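BH0493 protein (PDB 2QEE) probably works as a metal-dependent enzyme of the amidohydrolase superfamily and binds zinc, probably at its active site. Local coordinates at residues P34-G37 with E38-L41; E153-S156 with W157-K161; H185-R188 with D189-Y192; T211-I214 with E215-P219. All coordinates share one frame; numbering follows the deposited sequence.

Contact 1 (P34-G37 with E38-L41)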
loop_
_atom_site.group_PDB
_atom_site.type_symbol
_atom_site.label_atom_id
_atom_site.label_comp_id
_atom_site.label_asym_id
_atom_site.label_seq_id
_atom_site.Cartn_x
_atom_site.Cartn_y
_atom_site.Cartn_z
ATOM N N PRO C 34 -26.380 25.769 14.171
ATOM C CA PRO C 34 -26.039 27.172 14.237
ATOM C C PRO C 34 -26.580 27.824 15.512
ATOM O O PRO C 34 -25.978 28.774 15.956
ATOM C CB PRO C 34 -26.662 27.765 12.956
ATOM C CG PRO C 34 -27.678 26.776 12.509
ATOM C CD PRO C 34 -27.183 25.436 12.973
ATOM N N ASN C 35 -27.657 27.285 16.087
ATOM C CA ASN C 35 -28.164 27.787 17.389
ATOM C C ASN C 35 -27.193 27.568 18.549
ATOM O O ASN C 35 -27.301 28.224 19.599
ATOM C CB ASN C 35 -29.581 27.265 17.726
ATOM C CG ASN C 35 -29.620 25.791 18.007
ATOM O OD1 ASN C 35 -28.909 25.029 17.364
ATOM N ND2 ASN C 35 -30.473 25.364 18.952
ATOM N N PHE C 36 -26.200 26.691 18.376
ATOM C CA PHE C 36 -25.162 26.550 19.413
ATOM C C PHE C 36 -24.172 27.707 19.403
ATOM O O PHE C 36 -23.261 27.761 20.224
ATOM C CB PHE C 36 -24.416 25.212 19.272
ATOM C CG PHE C 36 -25.156 24.048 19.853
ATOM C CD1 PHE C 36 -26.479 23.761 19.480
ATOM C CD2 PHE C 36 -24.542 23.237 20.810
ATOM C CE1 PHE C 36 -27.170 22.669 20.014
ATOM C CE2 PHE C 36 -25.225 22.130 21.357
ATOM C CZ PHE C 36 -26.553 21.850 20.948
ATOM N N GLY C 37 -24.314 28.591 18.438
ATOM C CA GLY C 37 -23.474 29.817 18.363
ATOM C C GLY C 37 -22.064 29.735 17.788
ATOM O O GLY C 37 -21.827 29.034 16.805
ATOM N N GLU C 38 -21.141 30.487 18.392
ATOM C CA GLU C 38 -19.779 30.699 17.887
ATOM C C GLU C 38 -18.927 29.440 17.671
ATOM O O GLU C 38 -17.943 29.512 16.919
ATOM C CB GLU C 38 -18.988 31.662 18.801
ATOM C CG GLU C 38 -19.525 33.108 18.864
ATOM C CD GLU C 38 -19.426 33.887 17.549
ATOM O OE1 GLU C 38 -19.473 35.140 17.595
ATOM O OE2 GLU C 38 -19.299 33.264 16.466
ATOM N N ILE C 39 -19.258 28.351 18.342
ATOM C CA ILE C 39 -18.502 27.096 18.148
ATOM C C ILE C 39 -18.703 26.519 16.738
ATOM O O ILE C 39 -17.889 25.706 16.302
ATOM C CB ILE C 39 -18.815 25.944 19.154
ATOM C CG1 ILE C 39 -20.306 25.745 19.352
ATOM C CG2 ILE C 39 -18.121 26.184 20.477
ATOM C CD1 ILE C 39 -20.584 24.458 20.148
ATOM N N LEU C 40 -19.777 26.906 16.055
ATOM C CA LEU C 40 -19.875 26.660 14.596
ATOM C C LEU C 40 -18.940 27.600 13.857
ATOM O O LEU C 40 -19.208 28.831 13.742
ATOM C CB LEU C 40 -21.333 26.820 14.091
ATOM C CG LEU C 40 -21.495 26.651 12.568
ATOM C CD1 LEU C 40 -21.251 25.191 12.152
ATOM C CD2 LEU C 40 -22.916 27.024 12.115
ATOM N N LEU C 41 -17.843 27.026 13.315
ATOM C CA LEU C 41 -16.839 27.812 12.592
ATOM C C LEU C 41 -17.212 27.912 11.134
ATOM O O LEU C 41 -17.585 26.899 10.523
ATOM C CB LEU C 41 -15.436 27.163 12.694
ATOM C CG LEU C 41 -14.948 26.968 14.146
ATOM C CD1 LEU C 41 -13.558 26.352 14.140
ATOM C CD2 LEU C 41 -14.919 28.339 14.942
HETATM O O HOH W 1 -21.050 30.702 14.040
#

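Contact 2 (E153-S156 with W157-K161)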
loop_
_atom_site.group_PDB
_atom_site.type_symbol
_atom_site.label_atom_id
_atom_site.label_comp_id
_atom_site.label_asym_id
_atom_site.label_seq_id
_atom_site.Cartn_x
_atom_site.Cartn_y
_atom_site.Cartn_z
ATOM N N GLU C 153 -19.327 23.891 25.044
ATOM C CA GLU C 153 -20.402 23.133 24.430
ATOM C C GLU C 153 -21.409 22.713 25.486
ATOM O O GLU C 153 -22.613 22.722 25.250
ATOM C CB GLU C 153 -19.857 21.870 23.751
ATOM C CG GLU C 153 -18.878 22.063 22.603
ATOM C CD GLU C 153 -18.444 20.710 22.045
ATOM O OE1 GLU C 153 -17.219 20.581 21.683
ATOM O OE2 GLU C 153 -19.342 19.789 22.024
ATOM N N ARG C 154 -20.899 22.276 26.636
ATOM C CA ARG C 154 -21.732 21.738 27.706
ATOM C C ARG C 154 -22.883 22.725 28.062
ATOM O O ARG C 154 -24.024 22.306 28.276
ATOM C CB ARG C 154 -20.872 21.363 28.938
ATOM C CG ARG C 154 -21.631 20.459 29.936
ATOM C CD ARG C 154 -20.759 19.867 31.074
ATOM N NE ARG C 154 -20.147 20.914 31.864
ATOM C CZ ARG C 154 -18.951 21.423 31.599
ATOM N NH1 ARG C 154 -18.260 20.965 30.559
ATOM N NH2 ARG C 154 -18.436 22.377 32.375
ATOM N N ILE C 155 -22.584 24.014 28.010
ATOM C CA ILE C 155 -23.541 25.095 28.381
ATOM C C ILE C 155 -24.872 25.038 27.616
ATOM O O ILE C 155 -25.971 25.008 28.230
ATOM C CB ILE C 155 -22.890 26.494 28.226
ATOM C CG1 ILE C 155 -21.776 26.660 29.281
ATOM C CG2 ILE C 155 -23.925 27.580 28.454
ATOM C CD1 ILE C 155 -21.083 28.049 29.335
ATOM N N SER C 156 -24.767 25.011 26.287
ATOM C CA SER C 156 -25.946 24.956 25.433
ATOM C C SER C 156 -26.813 23.748 25.802
ATOM O O SER C 156 -28.044 23.851 25.881
ATOM C CB SER C 156 -25.535 24.924 23.954
ATOM O OG SER C 156 -24.771 26.070 23.606
ATOM N N TRP C 157 -26.174 22.597 26.033
ATOM C CA TRP C 157 -26.886 21.398 26.394
ATOM C C TRP C 157 -27.611 21.607 27.710
ATOM O O TRP C 157 -28.783 21.285 27.838
ATOM C CB TRP C 157 -25.939 20.218 26.530
ATOM C CG TRP C 157 -25.448 19.763 25.135
ATOM C CD1 TRP C 157 -24.186 19.903 24.613
ATOM C CD2 TRP C 157 -26.243 19.137 24.112
ATOM N NE1 TRP C 157 -24.139 19.379 23.317
ATOM C CE2 TRP C 157 -25.387 18.897 22.995
ATOM C CE3 TRP C 157 -27.583 18.731 24.036
ATOM C CZ2 TRP C 157 -25.863 18.307 21.798
ATOM C CZ3 TRP C 157 -28.051 18.133 22.853
ATOM C CH2 TRP C 157 -27.169 17.922 21.751
ATOM N N LEU C 158 -26.861 22.107 28.675
ATOM C CA LEU C 158 -27.430 22.344 30.011
ATOM C C LEU C 158 -28.497 23.429 29.984
ATOM O O LEU C 158 -29.413 23.385 30.806
ATOM C CB LEU C 158 -26.321 22.600 31.039
ATOM C CG LEU C 158 -25.465 21.355 31.409
ATOM C CD1 LEU C 158 -24.353 21.692 32.393
ATOM C CD2 LEU C 158 -26.245 20.094 31.898
ATOM N N GLU C 159 -28.390 24.379 29.062
ATOM C CA GLU C 159 -29.430 25.405 28.852
ATOM C C GLU C 159 -30.650 24.875 28.132
ATOM O O GLU C 159 -31.608 25.631 27.926
ATOM C CB GLU C 159 -28.903 26.618 28.092
ATOM C CG GLU C 159 -27.937 27.461 28.858
ATOM C CD GLU C 159 -27.405 28.613 28.044
ATOM O OE1 GLU C 159 -26.850 29.561 28.652
ATOM O OE2 GLU C 159 -27.526 28.584 26.793
ATOM N N GLY C 160 -30.649 23.590 27.754
ATOM C CA GLY C 160 -31.832 23.008 27.144
ATOM C C GLY C 160 -31.898 23.149 25.626
ATOM O O GLY C 160 -32.880 22.703 25.017
ATOM N N LYS C 161 -30.875 23.768 25.023
ATOM C CA LYS C 161 -30.778 23.887 23.570
ATOM C C LYS C 161 -30.822 22.507 22.917
ATOM O O LYS C 161 -30.301 21.521 23.448
ATOM C CB LYS C 161 -29.509 24.596 23.135
ATOM C CG LYS C 161 -29.507 26.042 23.442
ATOM C CD LYS C 161 -28.733 26.785 22.416
ATOM C CE LYS C 161 -28.702 28.254 22.787
ATOM N NZ LYS C 161 -27.468 28.887 22.263
#

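Contact 3 (H185-R188 with D189-Y192)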
loop_
_atom_site.group_PDB
_atom_site.type_symbol
_atom_site.label_atom_id
_atom_site.label_comp_id
_atom_site.label_asym_id
_atom_site.label_seq_id
_atom_site.Cartn_x
_atom_site.Cartn_y
_atom_site.Cartn_z
ATOM N N HIS C 185 -11.942 13.592 38.410
ATOM C CA HIS C 185 -12.163 14.705 39.335
ATOM C C HIS C 185 -13.271 15.659 38.881
ATOM O O HIS C 185 -14.023 16.180 39.728
ATOM C CB HIS C 185 -10.850 15.427 39.612
ATOM C CG HIS C 185 -9.784 14.507 40.125
ATOM N ND1 HIS C 185 -9.891 13.852 41.335
ATOM C CD2 HIS C 185 -8.628 14.075 39.564
ATOM C CE1 HIS C 185 -8.835 13.074 41.509
ATOM N NE2 HIS C 185 -8.049 13.197 40.453
ATOM N N ARG C 186 -13.396 15.856 37.561
ATOM C CA ARG C 186 -14.538 16.602 36.998
ATOM C C ARG C 186 -15.859 15.858 37.226
ATOM O O ARG C 186 -16.847 16.461 37.647
ATOM C CB ARG C 186 -14.341 16.909 35.511
ATOM C CG ARG C 186 -13.070 17.655 35.200
ATOM C CD ARG C 186 -13.081 18.216 33.803
ATOM N NE ARG C 186 -13.870 19.446 33.739
ATOM C CZ ARG C 186 -14.240 20.047 32.609
ATOM N NH1 ARG C 186 -13.893 19.515 31.448
ATOM N NH2 ARG C 186 -14.953 21.183 32.640
ATOM N N LEU C 187 -15.883 14.552 36.986
ATOM C CA LEU C 187 -17.063 13.750 37.294
ATOM C C LEU C 187 -17.552 13.975 38.733
ATOM O O LEU C 187 -18.751 14.169 38.962
ATOM C CB LEU C 187 -16.798 12.251 37.136
ATOM C CG LEU C 187 -16.421 11.696 35.767
ATOM C CD1 LEU C 187 -16.643 10.211 35.790
ATOM C CD2 LEU C 187 -17.230 12.314 34.668
ATOM N N ARG C 188 -16.617 13.877 39.693
ATOM C CA ARG C 188 -16.889 14.251 41.101
ATOM C C ARG C 188 -17.508 15.647 41.264
ATOM O O ARG C 188 -18.545 15.798 41.917
ATOM C CB ARG C 188 -15.612 14.154 41.936
ATOM C CG ARG C 188 -15.083 12.784 42.035
ATOM C CD ARG C 188 -13.789 12.730 42.860
ATOM N NE ARG C 188 -13.468 11.343 43.181
ATOM C CZ ARG C 188 -12.235 10.883 43.370
ATOM N NH1 ARG C 188 -11.193 11.703 43.259
ATOM N NH2 ARG C 188 -12.047 9.598 43.654
ATOM N N ASP C 189 -16.894 16.658 40.672
ATOM C CA ASP C 189 -17.484 17.993 40.648
ATOM C C ASP C 189 -18.941 18.006 40.163
ATOM O O ASP C 189 -19.696 18.926 40.496
ATOM C CB ASP C 189 -16.692 18.907 39.725
ATOM C CG ASP C 189 -15.335 19.288 40.276
ATOM O OD1 ASP C 189 -14.875 18.724 41.301
ATOM O OD2 ASP C 189 -14.717 20.172 39.655
ATOM N N TRP C 190 -19.327 17.002 39.365
ATOM C CA TRP C 190 -20.632 16.991 38.691
ATOM C C TRP C 190 -21.609 16.041 39.386
ATOM O O TRP C 190 -22.711 15.803 38.883
ATOM C CB TRP C 190 -20.459 16.631 37.181
ATOM C CG TRP C 190 -19.722 17.701 36.348
ATOM C CD1 TRP C 190 -19.725 19.062 36.556
ATOM C CD2 TRP C 190 -18.912 17.489 35.170
ATOM N NE1 TRP C 190 -18.960 19.696 35.600
ATOM C CE2 TRP C 190 -18.449 18.758 34.737
ATOM C CE3 TRP C 190 -18.521 16.349 34.452
ATOM C CZ2 TRP C 190 -17.621 18.924 33.616
ATOM C CZ3 TRP C 190 -17.698 16.517 33.316
ATOM C CH2 TRP C 190 -17.244 17.798 32.928
ATOM N N GLY C 191 -21.194 15.470 40.528
ATOM C CA GLY C 191 -22.047 14.594 41.316
ATOM C C GLY C 191 -21.964 13.107 41.062
ATOM O O GLY C 191 -22.789 12.329 41.578
ATOM N N TYR C 192 -20.966 12.703 40.267
ATOM C CA TYR C 192 -20.731 11.284 39.980
ATOM C C TYR C 192 -19.645 10.796 40.930
ATOM O O TYR C 192 -18.488 11.116 40.778
ATOM C CB TYR C 192 -20.353 11.073 38.499
ATOM C CG TYR C 192 -21.414 11.617 37.572
ATOM C CD1 TYR C 192 -22.556 10.866 37.278
ATOM C CD2 TYR C 192 -21.299 12.886 37.031
ATOM C CE1 TYR C 192 -23.533 11.359 36.479
ATOM C CE2 TYR C 192 -22.311 13.398 36.219
ATOM C CZ TYR C 192 -23.411 12.621 35.957
ATOM O OH TYR C 192 -24.405 13.110 35.132
#

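Contact 4 (T211-I214 with E215-P219)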
loop_
_atom_site.group_PDB
_atom_site.type_symbol
_atom_site.label_atom_id
_atom_site.label_comp_id
_atom_site.label_asym_id
_atom_site.label_seq_id
_atom_site.Cartn_x
_atom_site.Cartn_y
_atom_site.Cartn_z
ATOM N N THR C 211 -25.336 7.454 30.849
ATOM C CA THR C 211 -26.772 7.387 30.653
ATOM C C THR C 211 -27.381 8.799 30.664
ATOM O O THR C 211 -28.329 9.098 29.905
ATOM C CB THR C 211 -27.436 6.500 31.754
ATOM O OG1 THR C 211 -26.937 5.164 31.619
ATOM C CG2 THR C 211 -28.957 6.487 31.567
ATOM N N ASP C 212 -26.855 9.677 31.522
ATOM C CA ASP C 212 -27.379 11.041 31.630
ATOM C C ASP C 212 -27.111 11.800 30.357
ATOM O O ASP C 212 -27.940 12.593 29.895
ATOM C CB ASP C 212 -26.725 11.836 32.790
ATOM C CG ASP C 212 -27.262 11.443 34.187
ATOM O OD1 ASP C 212 -28.247 10.686 34.289
ATOM O OD2 ASP C 212 -26.664 11.890 35.185
ATOM N N TRP C 213 -25.951 11.560 29.743
ATOM C CA TRP C 213 -25.646 12.302 28.510
ATOM C C TRP C 213 -26.365 11.701 27.293
ATOM O O TRP C 213 -26.761 12.431 26.406
ATOM C CB TRP C 213 -24.135 12.388 28.303
ATOM C CG TRP C 213 -23.639 13.516 29.126
ATOM C CD1 TRP C 213 -22.958 13.439 30.316
ATOM C CD2 TRP C 213 -23.870 14.901 28.872
ATOM N NE1 TRP C 213 -22.732 14.722 30.798
ATOM C CE2 TRP C 213 -23.285 15.629 29.923
ATOM C CE3 TRP C 213 -24.520 15.601 27.850
ATOM C CZ2 TRP C 213 -23.311 17.030 29.961
ATOM C CZ3 TRP C 213 -24.541 16.987 27.882
ATOM C CH2 TRP C 213 -23.939 17.690 28.933
ATOM N N ILE C 214 -26.571 10.403 27.312
ATOM C CA ILE C 214 -27.382 9.726 26.300
ATOM C C ILE C 214 -28.786 10.300 26.325
ATOM O O ILE C 214 -29.308 10.670 25.297
ATOM C CB ILE C 214 -27.403 8.209 26.497
ATOM C CG1 ILE C 214 -26.035 7.590 26.075
ATOM C CG2 ILE C 214 -28.571 7.571 25.646
ATOM C CD1 ILE C 214 -25.844 6.187 26.513
ATOM N N GLU C 215 -29.374 10.416 27.512
ATOM C CA GLU C 215 -30.727 10.939 27.661
ATOM C C GLU C 215 -30.800 12.371 27.137
ATOM O O GLU C 215 -31.699 12.744 26.393
ATOM C CB GLU C 215 -31.103 10.892 29.144
ATOM C CG GLU C 215 -32.343 11.669 29.526
ATOM C CD GLU C 215 -32.718 11.449 30.977
ATOM O OE1 GLU C 215 -31.842 11.042 31.787
ATOM O OE2 GLU C 215 -33.909 11.674 31.306
ATOM N N ARG C 216 -29.830 13.173 27.529
ATOM C CA ARG C 216 -29.764 14.551 27.123
ATOM C C ARG C 216 -29.572 14.783 25.595
ATOM O O ARG C 216 -30.235 15.650 24.981
ATOM C CB ARG C 216 -28.648 15.237 27.896
ATOM C CG ARG C 216 -28.692 16.731 27.846
ATOM C CD ARG C 216 -27.761 17.335 28.937
ATOM N NE ARG C 216 -28.219 17.143 30.334
ATOM C CZ ARG C 216 -27.550 16.469 31.273
ATOM N NH1 ARG C 216 -26.382 15.906 31.011
ATOM N NH2 ARG C 216 -28.046 16.366 32.494
ATOM N N MET C 217 -28.635 14.044 24.999
ATOM C CA MET C 217 -28.188 14.343 23.633
ATOM C C MET C 217 -28.888 13.514 22.571
ATOM O O MET C 217 -28.874 13.901 21.382
ATOM C CB MET C 217 -26.694 14.053 23.524
ATOM C CG MET C 217 -25.790 15.083 24.128
ATOM S SD MET C 217 -24.070 14.611 23.790
ATOM C CE MET C 217 -23.230 16.004 24.533
ATOM N N ASP C 218 -29.416 12.367 22.981
ATOM C CA ASP C 218 -29.941 11.353 22.084
ATOM C C ASP C 218 -28.922 11.011 20.967
ATOM O O ASP C 218 -29.266 10.996 19.796
ATOM C CB ASP C 218 -31.259 11.784 21.452
ATOM C CG ASP C 218 -31.935 10.642 20.714
ATOM O OD1 ASP C 218 -31.639 9.441 20.992
ATOM O OD2 ASP C 218 -32.766 10.933 19.829
ATOM N N PRO C 219 -27.707 10.625 21.353
ATOM C CA PRO C 219 -26.639 10.494 20.345
ATOM C C PRO C 219 -26.917 9.293 19.448
ATOM O O PRO C 219 -27.476 8.274 19.898
ATOM C CB PRO C 219 -25.388 10.240 21.228
ATOM C CG PRO C 219 -25.932 9.470 22.411
ATOM C CD PRO C 219 -27.261 10.184 22.688
HETATM O O HOH W 2 -29.920 13.582 31.363
HETATM O O HOH W 3 -31.944 9.347 24.411
#

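Contact 1 (P34-G37 with E38-L41)
Gly37 O and the N-H of Leu40 close a beta-turn, with Glu38 and Ile39 at its two central positions in helix-like angles. The turn follows directly on the short 3-10 segment 34-36, in the loop after strand 24-26 of what is probably, as in other amidohydrolases, a (beta/alpha)8 barrel. In the closing bond Leu40 N lies 3.0 Å from Gly37 O. Gly37 joins the two turns, for its own N is bonded to Pro34 O at 3.0 Å. With phi at 80° it sits where glycine is favoured, and a CB would run into Glu38 N.

Beyond the backbone, two apolar side chains reach back over the 3-10 turn. Leu40 sends CD2 to the start of it, 3.9 Å from Pro34 CB, while its CB rests against Gly37 O; both leucine and proline then meet Val130 of helix 126-136. Ile39 holds CG1 between its backbone N and carbonyl carbon (chi1 46°), which brings CG1 over Phe36 O at 3.7 Å and lays CD1 at the edge of the Phe36 ring. From there the isoleucine goes on to Asn152 and Glu153 of helix 151-158. An alanine here would keep the turn but would probably open a gap between Phe36 CB and Glu153, where Ile39 CD1 sat, leaving the ring less firmly held on this edge. The nearest approach of the two side chains is Ile39 CD1 to Phe36 CB, 4.0 Å.

Contact 2 (E153-S156 with W157-K161)
Ser156 and Lys161 meet at the tight end of this helix: Lys161 CB lies 3.2 Å from Ser156 O, and the lysine chain then runs back along the serine, CD reaching 4.0 Å from Ser156 CB. Its NZ goes past the serine hydroxyl to bond the backbone O of Asn35. Trp157 packs just as closely on the buried side. Its CD1 sits 3.3 Å from Glu153 O, one turn back, and its CB lies beside Arg154 O; with CG next to the backbone N (chi1 -73°), the indole is laid back along the preceding turn. Glu153 is buried too, its OE2 bonded to the N-H of Asp147.

The helix is the crossover of the beta-alpha-beta unit made with strands 139-143 and 167-168, and it ends in a Schellman motif. Lys161 N bonds Ser156 O at 3.0 Å, round the outside of the smaller loop closed by Gly160 N and Trp157 O. Gly160 takes positive phi (89°), where a CB would jam against the carbonyl O of Glu159.

On the side met by helix 200-217, Leu158 lies alongside Arg154, both pointing the same way, with CD1 3.9 Å from Arg154 CG. Arg154 rests on Trp213 there and Leu158 on Arg216, while the guanidinium of Arg154 turns to a salt bridge with Asp151. Underneath, Leu158 N bonds Arg154 O at 2.9 Å. The flank of Ile155 and Glu159 is looser and faces solvent. These two also run side by side, but here a methyl faces a carboxylate, Ile155 CG2 standing 3.5 Å from Glu159 OE1.

Contact 3 (H185-R188 with D189-Y192)
Arg186 and Trp190, one turn apart, lie side by side and point the same way. Arg186 CB stands over the face of the indole, 4.1 Å from the centroid of the six-membered ring. The chain then bends at chi3 (79°) and carries the guanidinium past the rim, where NH2 comes 3.6 Å from Trp190 CZ2. The two planes are 50° apart, so this is no flat stack; the guanidinium is held by Asp151 and Phe149 O.

For Trp190, chi1 of -68° puts CG beside its own backbone N and folds the ring back over the helix end, with Arg186 O 3.2 Å above the ring plane. That end is a Schellman motif. Leu187 O takes two bonds, from Tyr192 N at 3.0 Å and Trp190 N at 2.9 Å, and the donors arrive from opposite faces of the carbonyl plane. Gly191 N bonds Arg188 O, and Gly191 has the positive phi at which a side chain would jam.

Tyr192 packs by the Leu187 carbonyl: its CB meets Leu187 CB at 4.0 Å, and the edge of its ring faces Leu187 O. Separately, Leu187 CD2 touches Trp190 CE3, and both residues also reach Phe209 of helix 200-217. An alanine in place of Trp190 would probably strip the indole cover from Arg186 CB and NE and open a gap beside Leu187 CD2, with the guanidinium then left to its polar partners.

Contact 4 (T211-I214 with E215-P219)
Arg216 stands over Trp213 in a cation-pi contact: its CZ is 4.3 Å from the centroid of the six-membered ring and 5° off the ring normal. The guanidinium comes edge first, its plane 73° from the indole, with NH1 3.3 Å from Trp213 CE2. With chi1 at -165° and a bend at chi3, the arginine chain leads CD past Trp213 CZ3 at 3.4 Å before turning NH1 in. Met217 packs its CE methyl 3.6 Å from Trp213 CE3. Its SD makes a Met-aromatic contact, set obliquely 5.4 Å from the centroid of the six-membered ring of Trp213.

Behind these lie the bonds of the last helical turns. Arg216 N bonds Asp212 O, which also faces the guanidinium and accepts from a water at 2.7 Å. Met217 N bonds Trp213 O. Asp218 N closes on Ile214 O; Asp218 leaves the helix with positive phi, and its carboxylate is paired with Arg416. Pro219 then tucks its CG against Ile214 CG1, 4.1 Å away.

Helix 200-217 thus presents Trp213, Arg216 and Met217 to helix 151-158, turns Ile214 to Val249 and His253 of helix 237-253, and sets Trp213, Met217 and Pro219 against Leu171 of strand 171-172.

How the contacts relate
Contact 2 is the meeting point, with its centre 12 Å from those of contacts 1 and 4 and 17 Å from that of contact 3. On one side Phe36 CE2 reaches Trp157 NE1 at 3.5 Å; on another, the same NE1 has Met217 CE of contact 4 at 3.7 Å. Arg154 CZ lies 3.5 Å from Trp190 CZ2 of contact 3. Contacts 3 and 4 are joined by Tyr192 OH and Asp212 OD2, a probable hydrogen bond of 2.6 Å. Towards the zinc, bound by His28, His30 and Asp357, the side chain of Glu153 is about 11 Å from the metal and that of Leu40 about 14 Å; Pro219's is about 11 Å from that of His28, and contact 3 lies away from the site.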